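Long-range contacts in Oxidored_FMN domain-containing protein ([Pseudomonas] geniculata N1, PDB 6L6J), which acts as an amine oxidase on 6-hydroxypseudooxynicotine, probably using its FMN and [4Fe-4S] cluster in the oxidation: residues D3-I8 with S301-V306; I524-D529 with V613-G618; S555-W560 with I581-A586. One frame throughout, in Å; residues are numbered along the deposited sequence.

Interaction 1. Residues D3-I8 with S301-V306; sequences DPRYDI and SPDAMV
Tyr6 reaches across to Asp303 with its hydroxyl, which donates a hydrogen bond of 3.0 Å from OH to OD1. The oxygen is met on its syn side, 30° out of the carboxylate plane, and it lies at the edge of the tyrosine ring, close to the ring plane. The same hydroxyl accepts from Arg5 NH1 at 3.0 Å, so it relays between guanidinium and carboxylate. With CG between the backbone N and the carbonyl carbon (chi1 72°), Arg5 lays CG over the centre of the Tyr6 ring, and a bend at chi3 helps bring NH1 to the hydroxyl. A looser charge pairing joins Arg5 NH2 to Asp3.

Helix 302-310, capped weakly at its start by Ser301, runs between the last two strands of the FMN-binding TIM barrel, 293-296 and 316-319, and the N-terminal 3-10 turn packs against its outside. Here the contacts become apolar. Val306 CG2 sits at the edge of the Tyr6 ring, 3.7 Å from CD1, and also meets Ile8 CG2 at 4.1 Å; a compact branched residue suits this place between turn and helix. Pro302, well fitted to a helix's first turn, brings CB to 3.5 Å from Tyr6 CE1, while Ile333 of helix 329-334 also touches the tyrosine.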
loop_
_atom_site.group_PDB
_atom_site.type_symbol
_atom_site.label_atom_id
_atom_site.label_comp_id
_atom_site.label_asym_id
_atom_site.label_seq_id
_atom_site.Cartn_x
_atom_site.Cartn_y
_atom_site.Cartn_z
ATOM N N ASP A 3 21.550 -18.824 -8.185
ATOM C CA ASP A 3 21.066 -20.225 -8.063
ATOM C C ASP A 3 20.234 -20.575 -9.301
ATOM O O ASP A 3 19.331 -19.834 -9.666
ATOM C CB ASP A 3 20.289 -20.411 -6.764
ATOM C CG ASP A 3 21.180 -20.376 -5.532
ATOM O OD1 ASP A 3 21.845 -21.397 -5.257
ATOM O OD2 ASP A 3 21.210 -19.328 -4.860
ATOM N N PRO A 4 20.545 -21.674 -10.039
ATOM C CA PRO A 4 19.914 -21.944 -11.335
ATOM C C PRO A 4 18.434 -22.348 -11.264
ATOM O O PRO A 4 17.825 -22.400 -12.317
ATOM C CB PRO A 4 20.714 -23.117 -11.938
ATOM C CG PRO A 4 21.966 -23.192 -11.106
ATOM C CD PRO A 4 21.577 -22.681 -9.730
ATOM N N ARG A 5 17.890 -22.592 -10.064
ATOM C CA ARG A 5 16.427 -22.830 -9.866
ATOM C C ARG A 5 15.641 -21.584 -10.327
ATOM O O ARG A 5 14.468 -21.732 -10.711
ATOM C CB ARG A 5 16.109 -23.269 -8.421
ATOM C CG ARG A 5 16.229 -22.194 -7.343
ATOM C CD ARG A 5 16.187 -22.743 -5.920
ATOM N NE ARG A 5 17.509 -23.004 -5.338
ATOM C CZ ARG A 5 17.974 -22.515 -4.182
ATOM N NH1 ARG A 5 17.250 -21.712 -3.425
ATOM N NH2 ARG A 5 19.187 -22.826 -3.771
ATOM N N TYR A 6 16.278 -20.407 -10.362
ATOM C CA TYR A 6 15.625 -19.133 -10.754
ATOM C C TYR A 6 15.915 -18.780 -12.212
ATOM O O TYR A 6 15.342 -17.755 -12.660
ATOM C CB TYR A 6 16.006 -18.016 -9.782
ATOM C CG TYR A 6 15.785 -18.431 -8.355
ATOM C CD1 TYR A 6 14.539 -18.819 -7.910
ATOM C CD2 TYR A 6 16.833 -18.461 -7.454
ATOM C CE1 TYR A 6 14.344 -19.243 -6.602
ATOM C CE2 TYR A 6 16.656 -18.865 -6.139
ATOM C CZ TYR A 6 15.408 -19.276 -5.713
ATOM O OH TYR A 6 15.240 -19.678 -4.412
ATOM N N ASP A 7 16.706 -19.582 -12.929
ATOM C CA ASP A 7 17.035 -19.320 -14.358
ATOM C C ASP A 7 15.747 -18.963 -15.117
ATOM O O ASP A 7 15.784 -18.007 -15.928
ATOM C CB ASP A 7 17.734 -20.520 -15.021
ATOM C CG ASP A 7 19.215 -20.708 -14.692
ATOM O OD1 ASP A 7 19.775 -19.888 -13.958
ATOM O OD2 ASP A 7 19.799 -21.709 -15.159
ATOM N N ILE A 8 14.661 -19.703 -14.859
ATOM C CA ILE A 8 13.335 -19.602 -15.562
ATOM C C ILE A 8 12.719 -18.196 -15.398
ATOM O O ILE A 8 12.019 -17.710 -16.335
ATOM C CB ILE A 8 12.365 -20.700 -15.069
ATOM C CG1 ILE A 8 10.992 -20.583 -15.735
ATOM C CG2 ILE A 8 12.240 -20.686 -13.551
ATOM C CD1 ILE A 8 10.302 -21.906 -15.944
ATOM N N SER A 301 8.198 -14.420 -2.311
ATOM C CA SER A 301 8.940 -15.707 -2.334
ATOM C C SER A 301 9.348 -16.041 -3.764
ATOM O O SER A 301 8.493 -16.267 -4.627
ATOM C CB SER A 301 8.134 -16.842 -1.745
ATOM O OG SER A 301 8.832 -18.097 -1.854
ATOM N N PRO A 302 10.668 -16.114 -4.044
ATOM C CA PRO A 302 11.148 -16.524 -5.364
ATOM C C PRO A 302 10.673 -17.924 -5.782
ATOM O O PRO A 302 10.462 -18.127 -6.966
ATOM C CB PRO A 302 12.681 -16.506 -5.234
ATOM C CG PRO A 302 12.953 -15.621 -4.024
ATOM C CD PRO A 302 11.764 -15.813 -3.106
ATOM N N ASP A 303 10.499 -18.835 -4.814
ATOM C CA ASP A 303 10.048 -20.243 -5.040
ATOM C C ASP A 303 8.548 -20.274 -5.379
ATOM O O ASP A 303 8.138 -21.100 -6.223
ATOM C CB ASP A 303 10.419 -21.104 -3.844
ATOM C CG ASP A 303 11.919 -21.151 -3.617
ATOM O OD1 ASP A 303 12.658 -21.141 -4.617
ATOM O OD2 ASP A 303 12.345 -21.177 -2.456
ATOM N N ALA A 304 7.762 -19.379 -4.782
ATOM C CA ALA A 304 6.339 -19.189 -5.131
ATOM C C ALA A 304 6.267 -18.766 -6.602
ATOM O O ALA A 304 5.374 -19.310 -7.343
ATOM C CB ALA A 304 5.708 -18.160 -4.218
ATOM N N MET A 305 7.160 -17.827 -6.987
ATOM C CA MET A 305 7.213 -17.223 -8.348
ATOM C C MET A 305 7.599 -18.325 -9.340
ATOM O O MET A 305 6.927 -18.483 -10.364
ATOM C CB MET A 305 8.206 -16.048 -8.415
ATOM C CG MET A 305 7.753 -14.830 -7.619
ATOM S SD MET A 305 8.929 -13.451 -7.335
ATOM C CE MET A 305 10.413 -14.099 -8.066
ATOM N N VAL A 306 8.619 -19.106 -9.019
ATOM C CA VAL A 306 9.060 -20.216 -9.912
ATOM C C VAL A 306 7.870 -21.139 -10.134
ATOM O O VAL A 306 7.569 -21.429 -11.299
ATOM C CB VAL A 306 10.297 -20.944 -9.359
ATOM C CG1 VAL A 306 10.475 -22.328 -9.971
ATOM C CG2 VAL A 306 11.550 -20.090 -9.591
#

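Interaction 2. Residues I524-D529 with V613-G618; sequences IVYDED and VVLVTG
The carbonyl oxygen of Val616 accepts a 2.8 Å hydrogen bond from Glu528 N, tilted 18° from the carbonyl plane, and the CA-H of Asp527 adds a weaker contact. Val614 bonds through both its N and its O to the one strand 522-527, on either side of Val525: its N donates to Ile524 O at 2.7 Å and its O accepts from Tyr526 N at 2.8 Å in a bond that is almost straight (174° at the hydrogen). Val616 N to Tyr526 O continues the pattern.

On one face, Val525 CG1 meets Val616 CG2 at 3.8 Å, and helix 533-542 packs over both; beta-branched valines suit extended backbone and fill this layer. On the other, Tyr526 CD2 rests 3.9 Å from Leu615 CD2, and its hydroxyl bonds to His494. Beyond the paired strands, Thr617 CG2 lies against Glu528 CB, while the carboxylate of Glu528 turns to Thr553 and Asn493.

Asp527 makes an Asx turn: with CG anti to the backbone N (chi1 -176°), OD1 is placed to accept from Asp529 N at 3.0 Å and from Tyr530 N, and OD2 bonds to Tyr550 OH. An alanine here would remove the carboxylate, and the amides of Asp529 and Tyr530 and the hydroxyl of Tyr550 would probably lose this acceptor, freeing the turn to shift. Two neighbouring parallel strands in register, with a helix packed on one face and a turn following the first strand's end, are consistent with the Rossmann-like core of the second alpha/beta domain in this flavoprotein family.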
loop_
_atom_site.group_PDB
_atom_site.type_symbol
_atom_site.label_atom_id
_atom_site.label_comp_id
_atom_site.label_asym_id
_atom_site.label_seq_id
_atom_site.Cartn_x
_atom_site.Cartn_y
_atom_site.Cartn_z
ATOM N N ILE A 524 -15.861 -3.313 26.315
ATOM C CA ILE A 524 -15.954 -2.165 25.368
ATOM C C ILE A 524 -14.539 -1.738 24.977
ATOM O O ILE A 524 -13.717 -1.435 25.887
ATOM C CB ILE A 524 -16.748 -0.993 25.968
ATOM C CG1 ILE A 524 -18.255 -1.262 25.881
ATOM C CG2 ILE A 524 -16.359 0.304 25.284
ATOM C CD1 ILE A 524 -19.105 -0.277 26.645
ATOM N N VAL A 525 -14.268 -1.733 23.673
ATOM C CA VAL A 525 -13.014 -1.160 23.096
ATOM C C VAL A 525 -13.413 0.168 22.490
ATOM O O VAL A 525 -14.301 0.158 21.634
ATOM C CB VAL A 525 -12.344 -2.081 22.060
ATOM C CG1 VAL A 525 -10.987 -1.563 21.641
ATOM C CG2 VAL A 525 -12.211 -3.497 22.587
ATOM N N TYR A 526 -12.844 1.254 23.011
ATOM C CA TYR A 526 -13.148 2.649 22.603
ATOM C C TYR A 526 -12.011 3.119 21.705
ATOM O O TYR A 526 -10.841 3.118 22.161
ATOM C CB TYR A 526 -13.346 3.522 23.839
ATOM C CG TYR A 526 -13.847 4.921 23.579
ATOM C CD1 TYR A 526 -14.948 5.164 22.771
ATOM C CD2 TYR A 526 -13.254 6.003 24.209
ATOM C CE1 TYR A 526 -15.417 6.453 22.577
ATOM C CE2 TYR A 526 -13.718 7.294 24.032
ATOM C CZ TYR A 526 -14.796 7.519 23.205
ATOM O OH TYR A 526 -15.230 8.799 23.025
ATOM N N ASP A 527 -12.352 3.412 20.448
ATOM C CA ASP A 527 -11.399 3.793 19.380
ATOM C C ASP A 527 -11.496 5.302 19.137
ATOM O O ASP A 527 -12.490 5.736 18.538
ATOM C CB ASP A 527 -11.660 2.988 18.109
ATOM C CG ASP A 527 -10.645 3.264 17.027
ATOM O OD1 ASP A 527 -9.574 3.832 17.376
ATOM O OD2 ASP A 527 -10.934 2.908 15.853
ATOM N N GLU A 528 -10.495 6.041 19.625
ATOM C CA GLU A 528 -10.208 7.462 19.292
ATOM C C GLU A 528 -8.859 7.558 18.547
ATOM O O GLU A 528 -8.313 8.680 18.459
ATOM C CB GLU A 528 -10.147 8.286 20.580
ATOM C CG GLU A 528 -11.508 8.688 21.102
ATOM C CD GLU A 528 -11.954 10.065 20.656
ATOM O OE1 GLU A 528 -11.295 11.043 21.047
ATOM O OE2 GLU A 528 -12.942 10.149 19.906
ATOM N N ASP A 529 -8.310 6.427 18.087
ATOM C CA ASP A 529 -7.049 6.362 17.310
ATOM C C ASP A 529 -7.393 6.301 15.823
ATOM O O ASP A 529 -6.686 6.954 15.057
ATOM C CB ASP A 529 -6.209 5.151 17.701
ATOM C CG ASP A 529 -5.087 4.868 16.729
ATOM O OD1 ASP A 529 -4.038 5.508 16.851
ATOM O OD2 ASP A 529 -5.301 4.035 15.840
ATOM N N VAL A 613 -13.003 -2.577 29.841
ATOM C CA VAL A 613 -13.009 -1.376 28.953
ATOM C C VAL A 613 -11.590 -1.179 28.443
ATOM O O VAL A 613 -10.698 -1.032 29.310
ATOM C CB VAL A 613 -13.483 -0.121 29.713
ATOM C CG1 VAL A 613 -13.282 1.149 28.893
ATOM C CG2 VAL A 613 -14.932 -0.243 30.174
ATOM N N VAL A 614 -11.370 -1.193 27.123
ATOM C CA VAL A 614 -10.026 -0.837 26.583
ATOM C C VAL A 614 -10.147 0.541 25.921
ATOM O O VAL A 614 -10.961 0.693 24.972
ATOM C CB VAL A 614 -9.428 -1.904 25.645
ATOM C CG1 VAL A 614 -7.937 -1.685 25.462
ATOM C CG2 VAL A 614 -9.683 -3.320 26.141
ATOM N N LEU A 615 -9.421 1.521 26.472
ATOM C CA LEU A 615 -9.260 2.875 25.891
ATOM C C LEU A 615 -8.088 2.878 24.891
ATOM O O LEU A 615 -6.942 2.666 25.305
ATOM C CB LEU A 615 -9.050 3.874 27.034
ATOM C CG LEU A 615 -10.199 3.989 28.039
ATOM C CD1 LEU A 615 -9.828 4.902 29.191
ATOM C CD2 LEU A 615 -11.477 4.491 27.384
ATOM N N VAL A 616 -8.397 3.086 23.607
ATOM C CA VAL A 616 -7.410 3.247 22.496
ATOM C C VAL A 616 -7.576 4.666 21.935
ATOM O O VAL A 616 -8.388 4.842 20.992
ATOM C CB VAL A 616 -7.593 2.169 21.400
ATOM C CG1 VAL A 616 -6.306 1.961 20.620
ATOM C CG2 VAL A 616 -8.076 0.836 21.951
ATOM N N THR A 617 -6.846 5.639 22.506
ATOM C CA THR A 617 -7.065 7.097 22.259
ATOM C C THR A 617 -5.772 7.839 21.875
ATOM O O THR A 617 -5.870 9.010 21.474
ATOM C CB THR A 617 -7.744 7.756 23.470
ATOM O OG1 THR A 617 -6.845 7.659 24.572
ATOM C CG2 THR A 617 -9.070 7.114 23.820
ATOM N N GLY A 618 -4.603 7.213 21.961
ATOM C CA GLY A 618 -3.356 7.871 21.525
ATOM C C GLY A 618 -2.158 7.360 22.292
ATOM O O GLY A 618 -2.334 6.450 23.148
#

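Interaction 3. Residues S555-W560 with I581-A586; sequences SDPSPW and IVVGTA
Val583 presses its branched side chain against the backbone carbonyl of Ser555, with CB 3.7 Å and CG2 3.8 Å from Ser555 O. Its CG1, which lies beside the backbone N and anti to the carbonyl carbon (chi1 -65°), is thereby carried to the proline that follows in the loop, meeting Pro557 CD at 4.1 Å. Pro557 also reaches Ile581, the ring atom CG standing 4.3 Å from Ile581 CG2. Two residues apart on an extended chain, Ile581 and Val583 both point toward the loop and offer it an apolar strip, to which the compact proline ring is well matched.

Behind this first layer lies the joint between strands 580-582 and 585-590. Gly584 occupies it with a positive phi of 39°, a conformation that residues bearing a CB adopt less readily, and its backbone pairs with Ala554, just ahead of the loop. Thr585 steadies the bend by giving its OG1 proton to Val583 O over 2.8 Å, from above the carbonyl plane. Farther out, helix 567-577 touches both sides of the contact, Val571 meeting Pro557 and Met574 meeting Ile581. Ser558 anchors the loop's far side through Tyr531 and Tyr550. Strand 547-552, this loop, helix 567-577 and the parallel neighbouring strand 580-582 form a beta-alpha-beta connection, consistent with the Rossmann-like second alpha/beta domain.

Between the loop and residues 581-584, the attachment is van der Waals packing of aliphatic groups on a proline and a backbone carbonyl; such a surface contact has little directional demand, and the loop's position probably owes more to the polar anchors around it.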
loop_
_atom_site.group_PDB
_atom_site.type_symbol
_atom_site.label_atom_id
_atom_site.label_comp_id
_atom_site.label_asym_id
_atom_site.label_seq_id
_atom_site.Cartn_x
_atom_site.Cartn_y
_atom_site.Cartn_z
ATOM N N SER A 555 -17.658 8.197 12.290
ATOM C CA SER A 555 -18.896 7.747 11.607
ATOM C C SER A 555 -18.723 6.335 11.041
ATOM O O SER A 555 -19.752 5.672 10.809
ATOM C CB SER A 555 -19.289 8.706 10.533
ATOM O OG SER A 555 -19.567 9.966 11.105
ATOM N N ASP A 556 -17.479 5.921 10.808
ATOM C CA ASP A 556 -17.121 4.607 10.235
ATOM C C ASP A 556 -16.137 3.929 11.175
ATOM O O ASP A 556 -15.342 4.620 11.817
ATOM C CB ASP A 556 -16.557 4.779 8.828
ATOM C CG ASP A 556 -17.577 5.315 7.846
ATOM O OD1 ASP A 556 -18.529 4.592 7.545
ATOM O OD2 ASP A 556 -17.407 6.430 7.404
ATOM N N PRO A 557 -16.179 2.572 11.302
ATOM C CA PRO A 557 -15.177 1.847 12.077
ATOM C C PRO A 557 -13.804 2.070 11.427
ATOM O O PRO A 557 -13.721 2.031 10.219
ATOM C CB PRO A 557 -15.640 0.380 12.053
ATOM C CG PRO A 557 -16.582 0.285 10.875
ATOM C CD PRO A 557 -17.189 1.667 10.728
ATOM N N SER A 558 -12.792 2.323 12.262
ATOM C CA SER A 558 -11.348 2.411 11.918
ATOM C C SER A 558 -11.150 3.266 10.676
ATOM O O SER A 558 -10.621 2.788 9.671
ATOM C CB SER A 558 -10.763 1.036 11.738
ATOM O OG SER A 558 -10.788 0.328 12.976
ATOM N N PRO A 559 -11.562 4.553 10.732
ATOM C CA PRO A 559 -11.699 5.411 9.545
ATOM C C PRO A 559 -10.538 5.305 8.549
ATOM O O PRO A 559 -10.787 5.257 7.336
ATOM C CB PRO A 559 -11.757 6.810 10.148
ATOM C CG PRO A 559 -12.477 6.585 11.432
ATOM C CD PRO A 559 -11.949 5.264 11.960
ATOM N N TRP A 560 -9.313 5.247 9.077
ATOM C CA TRP A 560 -8.082 5.283 8.250
ATOM C C TRP A 560 -8.066 4.095 7.268
ATOM O O TRP A 560 -7.354 4.193 6.225
ATOM C CB TRP A 560 -6.830 5.286 9.132
ATOM C CG TRP A 560 -5.584 5.435 8.315
ATOM C CD1 TRP A 560 -4.587 4.523 8.126
ATOM C CD2 TRP A 560 -5.259 6.556 7.488
ATOM N NE1 TRP A 560 -3.647 5.016 7.267
ATOM C CE2 TRP A 560 -4.040 6.261 6.853
ATOM C CE3 TRP A 560 -5.871 7.790 7.249
ATOM C CZ2 TRP A 560 -3.414 7.172 6.009
ATOM C CZ3 TRP A 560 -5.268 8.673 6.387
ATOM C CH2 TRP A 560 -4.056 8.361 5.771
ATOM N N ILE A 581 -20.512 -3.421 16.593
ATOM C CA ILE A 581 -20.018 -2.126 16.056
ATOM C C ILE A 581 -20.989 -1.016 16.485
ATOM O O ILE A 581 -22.166 -1.043 16.041
ATOM C CB ILE A 581 -19.851 -2.182 14.529
ATOM C CG1 ILE A 581 -19.081 -3.424 14.089
ATOM C CG2 ILE A 581 -19.210 -0.898 14.014
ATOM C CD1 ILE A 581 -19.153 -3.693 12.598
ATOM N N VAL A 582 -20.487 -0.077 17.297
ATOM C CA VAL A 582 -21.141 1.215 17.635
ATOM C C VAL A 582 -20.317 2.371 17.048
ATOM O O VAL A 582 -19.098 2.410 17.271
ATOM C CB VAL A 582 -21.301 1.371 19.166
ATOM C CG1 VAL A 582 -22.043 2.662 19.531
ATOM C CG2 VAL A 582 -21.991 0.170 19.804
ATOM N N VAL A 583 -20.983 3.332 16.406
ATOM C CA VAL A 583 -20.340 4.506 15.744
ATOM C C VAL A 583 -21.002 5.824 16.167
ATOM O O VAL A 583 -22.005 5.806 16.903
ATOM C CB VAL A 583 -20.352 4.326 14.224
ATOM C CG1 VAL A 583 -19.475 3.125 13.848
ATOM C CG2 VAL A 583 -21.769 4.212 13.660
ATOM N N GLY A 584 -20.399 6.941 15.733
ATOM C CA GLY A 584 -20.789 8.315 16.115
ATOM C C GLY A 584 -21.173 8.418 17.583
ATOM O O GLY A 584 -22.150 9.146 17.874
ATOM N N THR A 585 -20.423 7.749 18.460
ATOM C CA THR A 585 -20.726 7.602 19.901
ATOM C C THR A 585 -19.460 7.863 20.717
ATOM O O THR A 585 -18.412 7.259 20.419
ATOM C CB THR A 585 -21.310 6.216 20.238
ATOM O OG1 THR A 585 -22.569 6.043 19.593
ATOM C CG2 THR A 585 -21.571 6.016 21.709
ATOM N N ALA A 586 -19.574 8.717 21.737
ATOM C CA ALA A 586 -18.493 9.029 22.699
ATOM C C ALA A 586 -18.852 8.467 24.082
ATOM O O ALA A 586 -20.063 8.320 24.399
ATOM C CB ALA A 586 -18.271 10.518 22.752
#

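In the fold
Interaction 1 comes first along the chain and joins the N-terminal turn to a helix of the TIM barrel. Interactions 2 and 3 belong to the second alpha/beta domain, on the opposite side of the chain's centre, each with its centre about 45 Å from that of interaction 1. Their own centres are about 11 Å apart, and interaction 3 is nested within the loop that interaction 2 closes. Both reach one mixed sheet, in which strand 547-552 lies between 522-527 and 580-582. They also touch directly, Tyr526 OH lying 3.3 Å from Ala586 CA. Interaction 1 thus belongs to the FMN-binding barrel, while interactions 2 and 3 are neighbouring parts of one distant domain.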